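Toll-like receptor 13 (Mus musculus, PDB 4Z0C) recognises single-stranded RNA from bacterial 23S rRNA through its leucine-rich-repeat ectodomain and signals via MYD88 and TRAF6 to activate NF-kappa-B. Local coordinates at residues 37-43 and 60-65; 149-153 and 175-179; 255-261 and 285-290; 610-616 and 633-639. One frame throughout, in Å; residues are numbered along the deposited sequence.

Interaction 1: residues 37-43 and 60-65; sequences TTHLNLT and ALVDLR. With NAG (2-acetamido-2-deoxy-beta-D-glucopyranose), chain E; NAG (2-acetamido-2-deoxy-beta-D-glucopyranose), chain B.
Strands 39-41 and 63-65 are consecutive parallel rungs of the leucine-rich-repeat solenoid, from LRR 1 and LRR 2, pairing His-39 with Asp-63, Leu-40 with Leu-64 and Asn-41 with Arg-65. Leu-40 N donates to Asp-63 O at 3.0 Å, and the ladder continues through Arg-65 N to Leu-40 O and Leu-42 N to Arg-65 O. Ahead of the paired residues, Thr-38 O takes two N-H groups, the shorter bond coming from Val-62 N at 2.6 Å and the other from Asp-63 N. Leu-40 and Leu-64 lie side by side on the apolar face, with CD2 of the former 3.8 Å from CD1 of the latter. The other face is polar. Here Arg-65 grips Asp-63 side-on, its NE 3.0 Å from Asp-63 OD1 and its NH2 bonded to OD2, both on the syn side. The extended arginine chain, with CG anti to the carbonyl carbon (chi1 -63°), lays the guanidinium against the glycan: C6 of the chain E NAG sits 4.0 Å above its plane. This sugar is covalently attached to Asn-41 ND2, while Asn-41 OD1 accepts from Thr-43 N at 2.9 Å in an Asx turn. A water links Asp-63 OD1 to the sugar O6. Strand 15-17 flanks 39-41, where His-39 stacks on His-15; strand 87-89 follows 63-65, and helix 26-30 packs against Leu-40 and Leu-42.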
# COMPACT_ATOMS: atom_id res chain seq x y z
N THR A 37 -3.55 40.42 15.08
CA THR A 37 -2.89 39.47 14.19
C THR A 37 -1.41 39.78 14.00
O THR A 37 -1.05 40.86 13.54
CB THR A 37 -3.61 39.44 12.82
OG1 THR A 37 -4.96 38.99 13.00
CG2 THR A 37 -2.92 38.49 11.84
N THR A 38 -0.54 38.83 14.35
CA THR A 38 0.89 39.03 14.17
C THR A 38 1.45 38.33 12.95
O THR A 38 2.36 38.84 12.31
CB THR A 38 1.70 38.66 15.43
OG1 THR A 38 1.64 37.26 15.67
CG2 THR A 38 1.14 39.41 16.65
N HIS A 39 0.89 37.17 12.60
CA HIS A 39 1.32 36.43 11.40
C HIS A 39 0.17 36.24 10.42
O HIS A 39 -0.90 35.71 10.79
CB HIS A 39 1.89 35.05 11.75
CG HIS A 39 3.11 35.08 12.60
ND1 HIS A 39 3.11 35.57 13.89
CD2 HIS A 39 4.38 34.68 12.35
CE1 HIS A 39 4.33 35.46 14.40
NE2 HIS A 39 5.12 34.94 13.48
N LEU A 40 0.37 36.66 9.19
CA LEU A 40 -0.67 36.57 8.17
C LEU A 40 -0.10 35.89 6.95
O LEU A 40 0.87 36.38 6.40
CB LEU A 40 -1.17 37.96 7.80
CG LEU A 40 -2.21 38.05 6.68
CD1 LEU A 40 -3.49 37.24 7.02
CD2 LEU A 40 -2.56 39.51 6.39
N ASN A 41 -0.68 34.77 6.54
CA ASN A 41 -0.16 34.02 5.39
C ASN A 41 -1.16 33.98 4.25
O ASN A 41 -2.19 33.31 4.34
CB ASN A 41 0.27 32.59 5.80
CG ASN A 41 1.07 31.87 4.70
OD1 ASN A 41 0.99 32.28 3.54
ND2 ASN A 41 1.87 30.84 5.04
N LEU A 42 -0.86 34.67 3.15
CA LEU A 42 -1.78 34.70 2.02
C LEU A 42 -1.21 33.99 0.79
O LEU A 42 -1.53 34.33 -0.35
CB LEU A 42 -2.17 36.14 1.66
CG LEU A 42 -3.13 36.84 2.63
CD1 LEU A 42 -2.73 38.29 2.92
CD2 LEU A 42 -4.53 36.80 2.06
N THR A 43 -0.38 32.99 1.04
CA THR A 43 0.23 32.18 -0.03
C THR A 43 -0.82 31.48 -0.89
O THR A 43 -1.85 31.04 -0.39
CB THR A 43 1.16 31.12 0.58
OG1 THR A 43 2.11 31.77 1.43
CG2 THR A 43 1.87 30.30 -0.51
N ALA A 60 -0.05 45.34 13.80
CA ALA A 60 0.66 44.43 14.70
C ALA A 60 1.41 43.34 13.92
O ALA A 60 2.17 42.57 14.52
CB ALA A 60 -0.29 43.82 15.71
N LEU A 61 1.23 43.30 12.60
CA LEU A 61 1.83 42.23 11.79
C LEU A 61 3.34 42.15 11.96
O LEU A 61 4.04 43.18 11.96
CB LEU A 61 1.52 42.39 10.30
CG LEU A 61 0.09 42.26 9.80
CD1 LEU A 61 0.06 42.48 8.29
CD2 LEU A 61 -0.48 40.91 10.19
N VAL A 62 3.84 40.93 12.10
CA VAL A 62 5.27 40.71 12.23
C VAL A 62 5.76 39.94 11.02
O VAL A 62 6.86 40.17 10.53
CB VAL A 62 5.58 39.92 13.51
CG1 VAL A 62 7.02 39.48 13.52
CG2 VAL A 62 5.31 40.77 14.74
N ASP A 63 4.91 39.05 10.52
CA ASP A 63 5.26 38.12 9.46
C ASP A 63 4.18 38.16 8.39
O ASP A 63 3.05 37.79 8.63
CB ASP A 63 5.35 36.72 10.09
CG ASP A 63 5.90 35.65 9.15
OD1 ASP A 63 5.47 35.56 7.98
OD2 ASP A 63 6.76 34.87 9.61
N LEU A 64 4.52 38.60 7.19
CA LEU A 64 3.54 38.68 6.12
C LEU A 64 4.06 37.88 4.94
O LEU A 64 5.16 38.14 4.45
CB LEU A 64 3.32 40.12 5.68
CG LEU A 64 2.33 40.34 4.55
CD1 LEU A 64 0.95 39.82 4.95
CD2 LEU A 64 2.25 41.83 4.20
N ARG A 65 3.27 36.91 4.48
CA ARG A 65 3.67 36.08 3.35
C ARG A 65 2.66 36.16 2.22
O ARG A 65 1.50 35.78 2.38
CB ARG A 65 3.87 34.64 3.78
CG ARG A 65 4.98 34.45 4.79
CD ARG A 65 5.07 33.01 5.29
NE ARG A 65 5.89 32.96 6.50
CZ ARG A 65 6.56 31.90 6.94
NH1 ARG A 65 6.50 30.73 6.28
NH2 ARG A 65 7.28 32.01 8.05
C1 NAG E . 1.80 30.26 6.36
C2 NAG E . 2.47 28.87 6.20
C3 NAG E . 2.79 28.25 7.55
C4 NAG E . 3.64 29.22 8.35
C5 NAG E . 2.78 30.46 8.52
C6 NAG E . 3.43 31.48 9.46
C7 NAG E . 1.67 27.71 4.20
C8 NAG E . 0.82 26.59 3.66
N2 NAG E . 1.65 27.89 5.52
O3 NAG E . 3.41 27.01 7.39
O4 NAG E . 3.99 28.68 9.61
O5 NAG E . 2.59 31.03 7.24
O6 NAG E . 2.82 32.74 9.28
O7 NAG E . 2.32 28.44 3.46
C1 NAG B . 5.10 27.78 9.90
C2 NAG B . 5.73 28.01 11.26
C3 NAG B . 6.73 26.89 11.60
C4 NAG B . 6.09 25.50 11.46
C5 NAG B . 5.51 25.40 10.04
C6 NAG B . 4.70 24.13 9.85
C7 NAG B . 5.83 30.38 11.96
C8 NAG B . 6.55 31.70 11.80
N2 NAG B . 6.35 29.33 11.29
O3 NAG B . 7.16 27.07 12.92
O4 NAG B . 6.97 24.40 11.77
O5 NAG B . 4.61 26.46 9.75
O6 NAG B . 4.10 24.26 8.58
O7 NAG B . 4.81 30.31 12.67
O HOH W 1 2.77 34.57 7.26

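Interaction 2: residues 149-153 and 175-179; sequences LEAVQ and PRSLV
Arg-176 reaches across to segment 149-153 and presents its guanidinium to three side chains in different ways. Glu-150 and Gln-153 both approach its rim, close to the guanidinium plane, whereas Leu-149 covers part of one face, with CB 3.8 Å above the plane and displaced toward the rim. The Glu-150 carboxylate stands steeply to the guanidinium, the two planes being 71° apart, and receives Arg-176 NH1 on the anti side of OE1 at 2.7 Å, forming a salt bridge. The same NH1 donates to Gln-153 OE1 at 3.0 Å, but from above the carbonyl plane instead of on a lone pair. With CG between the backbone N and the carbonyl carbon (chi1 68°) and the chain extended beyond it, Gln-153 brings OE1 to this nitrogen. Its NE2 makes a further, weak bond to Glu-150 OE1, so one carboxylate oxygen draws both the arginine and the glutamine. Beyond this polar cluster the leucines take over: Leu-149 and Leu-178 cross at about a right angle, CD2 of Leu-149 lying 3.7 Å from CD1 of Leu-178. The guanidinium has a second acidic partner, Asp-172, which forms a salt bridge with NE. Strand 176-177 pairs in turn with strand 199-200, and the contact joins LRR 5 to LRR 6 on the outer side of the solenoid, where a leucine-rich-repeat fold carries short helices and extended segments.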
# COMPACT_ATOMS: atom_id res chain seq x y z
N LEU A 149 23.60 47.42 -6.98
CA LEU A 149 24.52 48.06 -6.04
C LEU A 149 24.07 49.46 -5.62
O LEU A 149 24.19 49.83 -4.45
CB LEU A 149 25.94 48.10 -6.60
CG LEU A 149 26.75 46.81 -6.46
CD1 LEU A 149 28.05 46.92 -7.22
CD2 LEU A 149 27.02 46.52 -4.99
N GLU A 150 23.55 50.23 -6.56
CA GLU A 150 22.98 51.54 -6.24
C GLU A 150 21.86 51.40 -5.23
O GLU A 150 21.71 52.23 -4.33
CB GLU A 150 22.44 52.22 -7.50
CG GLU A 150 23.50 52.87 -8.38
CD GLU A 150 24.10 54.11 -7.75
OE1 GLU A 150 25.31 54.10 -7.43
OE2 GLU A 150 23.36 55.11 -7.59
N ALA A 151 21.07 50.35 -5.38
CA ALA A 151 19.87 50.18 -4.57
C ALA A 151 20.17 49.63 -3.19
O ALA A 151 19.42 49.86 -2.25
CB ALA A 151 18.85 49.31 -5.29
N VAL A 152 21.29 48.94 -3.05
CA VAL A 152 21.61 48.31 -1.77
C VAL A 152 22.82 48.86 -1.00
O VAL A 152 22.97 48.57 0.18
CB VAL A 152 21.72 46.76 -1.91
CG1 VAL A 152 20.44 46.18 -2.50
CG2 VAL A 152 22.93 46.36 -2.73
N GLN A 153 23.68 49.65 -1.67
CA GLN A 153 24.96 50.04 -1.06
C GLN A 153 24.86 50.88 0.22
O GLN A 153 25.77 50.87 1.06
CB GLN A 153 25.86 50.74 -2.10
CG GLN A 153 25.35 52.12 -2.56
CD GLN A 153 26.18 52.73 -3.70
OE1 GLN A 153 27.36 52.40 -3.87
NE2 GLN A 153 25.55 53.59 -4.50
N PRO A 175 34.19 52.75 -7.54
CA PRO A 175 34.50 52.38 -6.15
C PRO A 175 33.30 52.46 -5.21
O PRO A 175 32.62 53.48 -5.14
CB PRO A 175 35.57 53.40 -5.75
CG PRO A 175 36.20 53.81 -7.03
CD PRO A 175 35.13 53.74 -8.09
N ARG A 176 33.03 51.35 -4.53
CA ARG A 176 32.00 51.32 -3.49
C ARG A 176 32.30 50.34 -2.36
O ARG A 176 33.26 49.57 -2.41
CB ARG A 176 30.61 51.10 -4.09
CG ARG A 176 30.56 50.47 -5.46
CD ARG A 176 29.11 50.40 -5.93
NE ARG A 176 28.91 50.77 -7.33
CZ ARG A 176 27.92 51.54 -7.75
NH1 ARG A 176 27.07 52.07 -6.88
NH2 ARG A 176 27.78 51.82 -9.04
N SER A 177 31.47 50.38 -1.33
CA SER A 177 31.76 49.67 -0.09
C SER A 177 30.46 49.24 0.57
O SER A 177 29.64 50.08 0.91
CB SER A 177 32.54 50.59 0.86
OG SER A 177 33.04 49.88 1.98
N LEU A 178 30.29 47.92 0.72
CA LEU A 178 29.18 47.35 1.49
C LEU A 178 29.77 46.73 2.75
O LEU A 178 30.32 45.63 2.69
CB LEU A 178 28.43 46.29 0.68
CG LEU A 178 27.48 46.70 -0.45
CD1 LEU A 178 28.22 47.33 -1.60
CD2 LEU A 178 26.73 45.49 -0.95
N VAL A 179 29.71 47.45 3.86
CA VAL A 179 30.50 47.07 5.04
C VAL A 179 29.84 46.07 5.98
O VAL A 179 30.53 45.45 6.81
CB VAL A 179 30.95 48.30 5.86
CG1 VAL A 179 31.63 49.31 4.94
CG2 VAL A 179 29.79 48.92 6.62
O HOH W 2 26.97 49.35 3.94

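Interaction 3: residues 255-261 and 285-290; sequences DLSNWEL and VFQKNV. With NAG (2-acetamido-2-deoxy-beta-D-glucopyranose), chain O; NAG (2-acetamido-2-deoxy-beta-D-glucopyranose), chain F.
Ser-257 OG and Asn-258 CG both stand anti to their carbonyl carbons (chi1 -51° and -69°), which turns the polar ends of these side chains onto the backbone of Gln-287 and Lys-288. Ser-257 OG receives Gln-287 N at 3.0 Å and itself donates a hydrogen bond to Asp-255 OD1, 2.8 Å from OG and met nearly along the carboxylate C-O bond. The other carboxylate oxygen, Asp-255 OD2, accepts from N2 of the chain F NAG at 2.7 Å, so both carboxylate oxygens are engaged. Asn-258 ND2 donates to Lys-288 O at 2.9 Å and also bonds to Gly-264 O. These groups lie where the chain leaves the parallel strands 253-255 and 283-285 of LRR 10 and LRR 11. The beta pairing of Asp-255 with Val-285 belongs to the strand ladder of the leucine-rich-repeat solenoid and continues as Leu-256 N bonding to Val-285 O at 3.0 Å. After it, Asn-258 N reaches Gln-287 O. Lys-288 and Asn-289 then both adopt left-handed backbone angles, bending the chain round Asn-258. On the interior side, Leu-256 CB approaches the edge of the Phe-286 ring, 4.0 Å from CE1; the same ring packs on Met-268 and Val-271 of helix 268-275. Val-290 CG2 lies 3.4 Å from Asn-258 OD1. Gln-287 NE2 bonds to Asp-309 OD1, on strand 307-309 of the next repeat.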
# COMPACT_ATOMS: atom_id res chain seq x y z
N ASP A 255 35.25 25.13 -2.67
CA ASP A 255 34.51 24.18 -3.46
C ASP A 255 35.02 24.29 -4.89
O ASP A 255 34.82 25.32 -5.54
CB ASP A 255 32.99 24.44 -3.38
CG ASP A 255 32.15 23.23 -3.85
OD1 ASP A 255 32.67 22.40 -4.63
OD2 ASP A 255 30.97 23.13 -3.45
N LEU A 256 35.66 23.24 -5.38
CA LEU A 256 36.23 23.22 -6.72
C LEU A 256 35.61 22.16 -7.66
O LEU A 256 36.26 21.73 -8.62
CB LEU A 256 37.75 23.01 -6.63
CG LEU A 256 38.57 24.20 -6.12
CD1 LEU A 256 40.02 23.82 -5.95
CD2 LEU A 256 38.44 25.36 -7.09
N SER A 257 34.39 21.74 -7.37
CA SER A 257 33.73 20.68 -8.16
C SER A 257 33.47 21.06 -9.62
O SER A 257 33.25 22.23 -9.93
CB SER A 257 32.40 20.30 -7.50
OG SER A 257 32.56 20.03 -6.12
N ASN A 258 33.46 20.08 -10.50
CA ASN A 258 33.08 20.34 -11.89
C ASN A 258 31.58 20.57 -11.99
O ASN A 258 30.84 20.21 -11.07
CB ASN A 258 33.43 19.14 -12.77
CG ASN A 258 34.92 18.95 -12.92
OD1 ASN A 258 35.69 19.90 -12.87
ND2 ASN A 258 35.33 17.69 -13.11
N TRP A 259 31.12 21.10 -13.12
CA TRP A 259 29.68 21.13 -13.39
C TRP A 259 29.20 19.72 -13.75
O TRP A 259 28.24 19.22 -13.16
CB TRP A 259 29.33 22.09 -14.52
CG TRP A 259 27.86 22.37 -14.60
CD1 TRP A 259 26.84 21.47 -14.43
CD2 TRP A 259 27.24 23.64 -14.81
NE1 TRP A 259 25.63 22.10 -14.55
CE2 TRP A 259 25.84 23.44 -14.78
CE3 TRP A 259 27.73 24.94 -15.04
CZ2 TRP A 259 24.93 24.48 -14.97
CZ3 TRP A 259 26.82 25.97 -15.23
CH2 TRP A 259 25.43 25.74 -15.19
N GLU A 260 29.86 19.12 -14.74
CA GLU A 260 29.57 17.77 -15.21
C GLU A 260 30.82 16.89 -15.23
O GLU A 260 31.95 17.38 -15.22
CB GLU A 260 28.96 17.80 -16.62
CG GLU A 260 27.57 18.39 -16.69
CD GLU A 260 26.57 17.64 -15.83
OE1 GLU A 260 26.77 16.42 -15.62
OE2 GLU A 260 25.57 18.26 -15.38
N LEU A 261 30.60 15.58 -15.24
CA LEU A 261 31.67 14.59 -15.23
C LEU A 261 32.56 14.75 -16.46
O LEU A 261 33.78 14.55 -16.38
CB LEU A 261 31.07 13.17 -15.16
CG LEU A 261 30.15 12.86 -13.96
CD1 LEU A 261 29.54 11.45 -14.03
CD2 LEU A 261 30.90 13.04 -12.66
N VAL A 285 35.53 20.68 -0.86
CA VAL A 285 34.51 19.98 -1.61
C VAL A 285 35.00 19.78 -3.05
O VAL A 285 35.26 20.74 -3.79
CB VAL A 285 33.15 20.69 -1.52
CG1 VAL A 285 32.06 19.90 -2.24
CG2 VAL A 285 32.76 20.84 -0.04
N PHE A 286 35.12 18.53 -3.45
CA PHE A 286 35.93 18.13 -4.60
C PHE A 286 35.20 17.06 -5.41
O PHE A 286 35.58 15.89 -5.41
CB PHE A 286 37.27 17.60 -4.06
CG PHE A 286 38.46 17.93 -4.92
CD1 PHE A 286 38.65 19.21 -5.40
CD2 PHE A 286 39.41 16.95 -5.20
CE1 PHE A 286 39.75 19.52 -6.18
CE2 PHE A 286 40.52 17.25 -5.97
CZ PHE A 286 40.69 18.53 -6.47
N GLN A 287 34.17 17.49 -6.14
CA GLN A 287 33.17 16.59 -6.72
C GLN A 287 33.05 16.53 -8.24
O GLN A 287 33.45 17.44 -8.96
CB GLN A 287 31.79 16.95 -6.18
CG GLN A 287 31.62 16.78 -4.71
CD GLN A 287 30.17 16.95 -4.31
OE1 GLN A 287 29.39 17.55 -5.04
NE2 GLN A 287 29.79 16.37 -3.17
N LYS A 288 32.44 15.43 -8.71
CA LYS A 288 32.07 15.25 -10.11
C LYS A 288 33.25 15.02 -11.05
O LYS A 288 33.47 15.76 -12.00
CB LYS A 288 31.13 16.37 -10.62
CG LYS A 288 29.72 16.29 -10.02
CD LYS A 288 28.75 17.28 -10.66
CE LYS A 288 27.52 17.53 -9.77
NZ LYS A 288 26.62 18.61 -10.30
N ASN A 289 34.00 13.95 -10.77
CA ASN A 289 35.00 13.46 -11.70
C ASN A 289 36.15 14.44 -11.81
O ASN A 289 36.68 14.72 -12.89
CB ASN A 289 34.35 13.20 -13.05
CG ASN A 289 35.27 12.53 -14.02
OD1 ASN A 289 36.09 11.68 -13.65
ND2 ASN A 289 35.16 12.94 -15.27
N VAL A 290 36.53 14.93 -10.66
CA VAL A 290 37.55 15.95 -10.57
C VAL A 290 38.91 15.27 -10.31
O VAL A 290 39.96 15.82 -10.60
CB VAL A 290 37.10 16.98 -9.49
CG1 VAL A 290 38.09 17.07 -8.36
CG2 VAL A 290 36.88 18.34 -10.13
C1 NAG O . 36.82 10.84 -16.44
C2 NAG O . 35.70 10.92 -17.45
C3 NAG O . 36.31 10.38 -18.73
C4 NAG O . 37.54 11.23 -19.10
C5 NAG O . 38.37 11.71 -17.89
C6 NAG O . 39.17 12.98 -18.16
C7 NAG O . 33.29 10.62 -17.17
C8 NAG O . 32.22 9.89 -16.42
N2 NAG O . 34.53 10.20 -16.97
O3 NAG O . 35.32 10.37 -19.74
O4 NAG O . 38.37 10.49 -19.98
O5 NAG O . 37.61 11.96 -16.72
O6 NAG O . 39.84 13.35 -16.98
O7 NAG O . 33.00 11.53 -17.92
C1 NAG F . 28.50 25.53 -3.49
C2 NAG F . 28.15 24.69 -2.27
C3 NAG F . 27.31 23.47 -2.64
C4 NAG F . 26.15 23.90 -3.52
C5 NAG F . 26.78 24.55 -4.74
C6 NAG F . 25.80 24.84 -5.87
C7 NAG F . 29.56 24.56 -0.36
C8 NAG F . 30.78 24.03 0.33
N2 NAG F . 29.38 24.27 -1.64
O3 NAG F . 26.85 22.81 -1.48
O4 NAG F . 25.34 22.79 -3.83
O5 NAG F . 27.34 25.75 -4.27
O6 NAG F . 24.61 25.31 -5.28
O7 NAG F . 28.73 25.24 0.25

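Interaction 4: residues 610-616 and 633-639; sequences LENNNLE and SLRFNNL. With nucleotides of chain C.
Glu-611 and Ser-633 meet beside the bound RNA, each carboxylate oxygen of the glutamate having its own task. OE1 accepts hydrogen bonds from both N1 and N2 of G8 of chain C, each at 2.8 Å, reading the Watson-Crick edge of the guanine. OE2 takes Ser-633 OG at 2.8 Å from above the carboxylate plane, which helps to fix the rotation of the group; the extended chain beyond CG (chi2 179°) carries it out to the base. On the other segment Arg-635 NH2 reaches G8 OP2 at 2.6 Å, while the weaker NE bond goes to the same oxygen. The Phe-636 ring lies between nucleotide and protein, with G8 O2' over one face and Arg-635 CG over the opposite one, both toward the rim. Behind this shell is the asparagine ladder of the leucine-rich-repeat fold, here joining LRR 24 to LRR 25. Asn-637 ND2 donates to Leu-634 O at 2.9 Å within its own turn and to Leu-610 O across the repeats, near its amide plane in both cases. Its OD1 accepts Leu-615 N at 2.8 Å. Asn-613, one repeat earlier, likewise donates from ND2 to Ile-582 O, while its OD1 pairs with Thr-585 OG1. Backbone bonds from Leu-610 N to Ser-633 O and from Asn-612 N to Arg-635 O fix the two segments side by side. Farther out, Asp-657 forms a salt bridge with Arg-635 NH1, and Asn-614 and Asn-638 pack on their counterparts in the second subunit.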
# COMPACT_ATOMS: atom_id res chain seq x y z
N LEU A 610 -12.31 14.47 13.82
CA LEU A 610 -13.22 13.46 13.32
C LEU A 610 -13.60 13.90 11.92
O LEU A 610 -14.76 13.85 11.55
CB LEU A 610 -14.45 13.41 14.21
CG LEU A 610 -14.69 12.22 15.16
CD1 LEU A 610 -13.41 11.67 15.74
CD2 LEU A 610 -15.68 12.56 16.26
N GLU A 611 -12.60 14.36 11.17
CA GLU A 611 -12.79 15.01 9.87
C GLU A 611 -12.95 14.04 8.70
O GLU A 611 -12.49 12.91 8.76
CB GLU A 611 -11.61 15.96 9.56
CG GLU A 611 -11.05 16.69 10.78
CD GLU A 611 -9.85 17.63 10.49
OE1 GLU A 611 -9.29 17.61 9.36
OE2 GLU A 611 -9.44 18.34 11.42
N ASN A 612 -13.56 14.51 7.62
CA ASN A 612 -13.65 13.73 6.39
C ASN A 612 -14.21 12.34 6.64
O ASN A 612 -13.69 11.34 6.14
CB ASN A 612 -12.30 13.64 5.71
CG ASN A 612 -12.37 14.00 4.23
OD1 ASN A 612 -12.92 13.24 3.42
ND2 ASN A 612 -11.83 15.16 3.88
N ASN A 613 -15.25 12.26 7.46
CA ASN A 613 -15.88 10.98 7.74
C ASN A 613 -17.27 10.95 7.16
O ASN A 613 -17.99 9.97 7.36
CB ASN A 613 -15.93 10.74 9.23
CG ASN A 613 -14.64 10.22 9.77
OD1 ASN A 613 -14.07 9.29 9.22
ND2 ASN A 613 -14.15 10.84 10.84
N ASN A 614 -17.65 12.01 6.45
CA ASN A 614 -19.01 12.10 5.91
C ASN A 614 -20.13 11.82 6.91
O ASN A 614 -21.15 11.24 6.55
CB ASN A 614 -19.15 11.21 4.68
CG ASN A 614 -18.83 11.93 3.38
OD1 ASN A 614 -19.54 11.77 2.39
ND2 ASN A 614 -17.78 12.74 3.38
N LEU A 615 -19.92 12.23 8.16
CA LEU A 615 -20.93 12.11 9.21
C LEU A 615 -22.21 12.86 8.83
O LEU A 615 -22.15 13.98 8.33
CB LEU A 615 -20.39 12.69 10.52
CG LEU A 615 -19.75 11.82 11.61
CD1 LEU A 615 -19.26 10.48 11.10
CD2 LEU A 615 -18.61 12.61 12.31
N GLU A 616 -23.37 12.25 9.10
CA GLU A 616 -24.65 12.87 8.74
C GLU A 616 -25.34 13.52 9.96
O GLU A 616 -26.11 14.47 9.82
CB GLU A 616 -25.55 11.84 8.05
CG GLU A 616 -26.13 12.35 6.74
CD GLU A 616 -25.37 11.83 5.53
OE1 GLU A 616 -24.48 10.98 5.74
OE2 GLU A 616 -25.64 12.28 4.39
N SER A 633 -12.70 19.25 15.67
CA SER A 633 -12.89 19.43 14.24
C SER A 633 -13.79 18.41 13.59
O SER A 633 -13.60 17.20 13.71
CB SER A 633 -11.56 19.47 13.50
OG SER A 633 -11.80 19.72 12.12
N LEU A 634 -14.79 18.92 12.88
CA LEU A 634 -15.75 18.10 12.17
C LEU A 634 -15.72 18.55 10.71
O LEU A 634 -16.71 18.47 9.98
CB LEU A 634 -17.14 18.29 12.79
CG LEU A 634 -17.30 17.73 14.21
CD1 LEU A 634 -18.50 18.34 14.91
CD2 LEU A 634 -17.46 16.22 14.19
N ARG A 635 -14.57 19.09 10.32
CA ARG A 635 -14.33 19.54 8.95
C ARG A 635 -14.62 18.42 7.94
O ARG A 635 -14.24 17.28 8.16
CB ARG A 635 -12.87 19.96 8.84
CG ARG A 635 -12.46 20.61 7.55
CD ARG A 635 -11.88 21.94 7.89
NE ARG A 635 -10.54 22.09 7.34
CZ ARG A 635 -9.76 23.12 7.61
NH1 ARG A 635 -10.18 24.09 8.42
NH2 ARG A 635 -8.55 23.19 7.08
N PHE A 636 -15.28 18.77 6.84
CA PHE A 636 -15.58 17.84 5.74
C PHE A 636 -16.45 16.65 6.14
O PHE A 636 -16.09 15.49 5.95
CB PHE A 636 -14.28 17.37 5.05
CG PHE A 636 -13.49 18.49 4.42
CD1 PHE A 636 -14.12 19.45 3.64
CD2 PHE A 636 -12.12 18.59 4.62
CE1 PHE A 636 -13.40 20.48 3.06
CE2 PHE A 636 -11.39 19.63 4.05
CZ PHE A 636 -12.03 20.57 3.26
N ASN A 637 -17.62 16.94 6.71
CA ASN A 637 -18.63 15.92 6.92
C ASN A 637 -19.92 16.36 6.25
O ASN A 637 -19.90 17.29 5.44
CB ASN A 637 -18.85 15.65 8.40
CG ASN A 637 -17.71 14.87 9.01
OD1 ASN A 637 -17.60 13.64 8.84
ND2 ASN A 637 -16.84 15.57 9.73
N ASN A 638 -21.02 15.69 6.56
CA ASN A 638 -22.33 16.02 6.01
C ASN A 638 -23.32 16.48 7.06
O ASN A 638 -24.51 16.22 6.95
CB ASN A 638 -22.90 14.84 5.22
CG ASN A 638 -22.14 14.61 3.91
OD1 ASN A 638 -21.48 15.53 3.40
ND2 ASN A 638 -22.22 13.39 3.37
N LEU A 639 -22.81 17.16 8.09
CA LEU A 639 -23.64 17.68 9.17
C LEU A 639 -24.57 18.76 8.63
O LEU A 639 -24.13 19.65 7.90
CB LEU A 639 -22.77 18.25 10.28
CG LEU A 639 -22.40 17.39 11.50
CD1 LEU A 639 -22.64 15.92 11.31
CD2 LEU A 639 -20.96 17.64 11.86
P G C 8 -7.75 21.51 3.88
OP1 G C 8 -8.07 22.71 3.06
OP2 G C 8 -8.28 21.31 5.25
O5' G C 8 -8.22 20.29 2.98
C5' G C 8 -7.63 20.10 1.70
C4' G C 8 -8.13 18.85 1.02
O4' G C 8 -7.64 17.67 1.71
C3' G C 8 -9.66 18.72 0.95
O3' G C 8 -10.07 18.42 -0.37
C2' G C 8 -9.96 17.53 1.86
O2' G C 8 -11.06 16.75 1.46
C1' G C 8 -8.68 16.73 1.80
N9 G C 8 -8.51 15.87 2.97
C8 G C 8 -8.38 14.51 2.93
N7 G C 8 -8.34 13.98 4.12
C5 G C 8 -8.49 15.05 5.00
C6 G C 8 -8.52 15.08 6.42
O6 G C 8 -8.41 14.15 7.23
N1 G C 8 -8.68 16.37 6.91
C2 G C 8 -8.80 17.49 6.13
N2 G C 8 -8.97 18.65 6.79
N3 G C 8 -8.78 17.46 4.80
C4 G C 8 -8.62 16.22 4.30
P A C 7 -4.66 23.45 7.60
OP1 A C 7 -5.01 24.29 6.43
OP2 A C 7 -5.63 23.24 8.69
O5' A C 7 -4.24 22.01 7.05
C5' A C 7 -3.56 21.87 5.80
C4' A C 7 -4.05 20.66 5.06
O4' A C 7 -3.62 19.44 5.73
C3' A C 7 -5.56 20.51 4.96
O3' A C 7 -6.14 21.34 3.97
C2' A C 7 -5.72 19.00 4.70
O2' A C 7 -5.45 18.70 3.35
C1' A C 7 -4.59 18.42 5.56
N9 A C 7 -5.08 18.00 6.89
C8 A C 7 -5.43 18.84 7.92
N7 A C 7 -5.82 18.21 8.99
C5 A C 7 -5.73 16.87 8.65
C6 A C 7 -6.03 15.69 9.37
N6 A C 7 -6.47 15.73 10.63
N1 A C 7 -5.84 14.48 8.75
C2 A C 7 -5.39 14.48 7.48
N3 A C 7 -5.09 15.53 6.71
C4 A C 7 -5.28 16.71 7.35

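How the interactions relate
The four contacts follow one another along the solenoid without touching. Interaction 4 binds the RNA directly; interaction 1 comes within about 6 Å of the nucleic acid at nearest atoms, interaction 3 within about 15 Å, and interaction 2, on the outer side, stays about 23 Å away. Although interactions 1 and 4 lie near opposite ends of the sequence, their nearest atoms are about 12 Å apart, because the solenoid curls almost into a closed ring. Interactions 2 and 4 are the most distant pair, with centres 57 Å apart on opposite sides of the chain's centre. Interactions 1 and 3 each have a strand aspartate facing a glycan, Asp-63 through a water and Asp-255 by a direct bond.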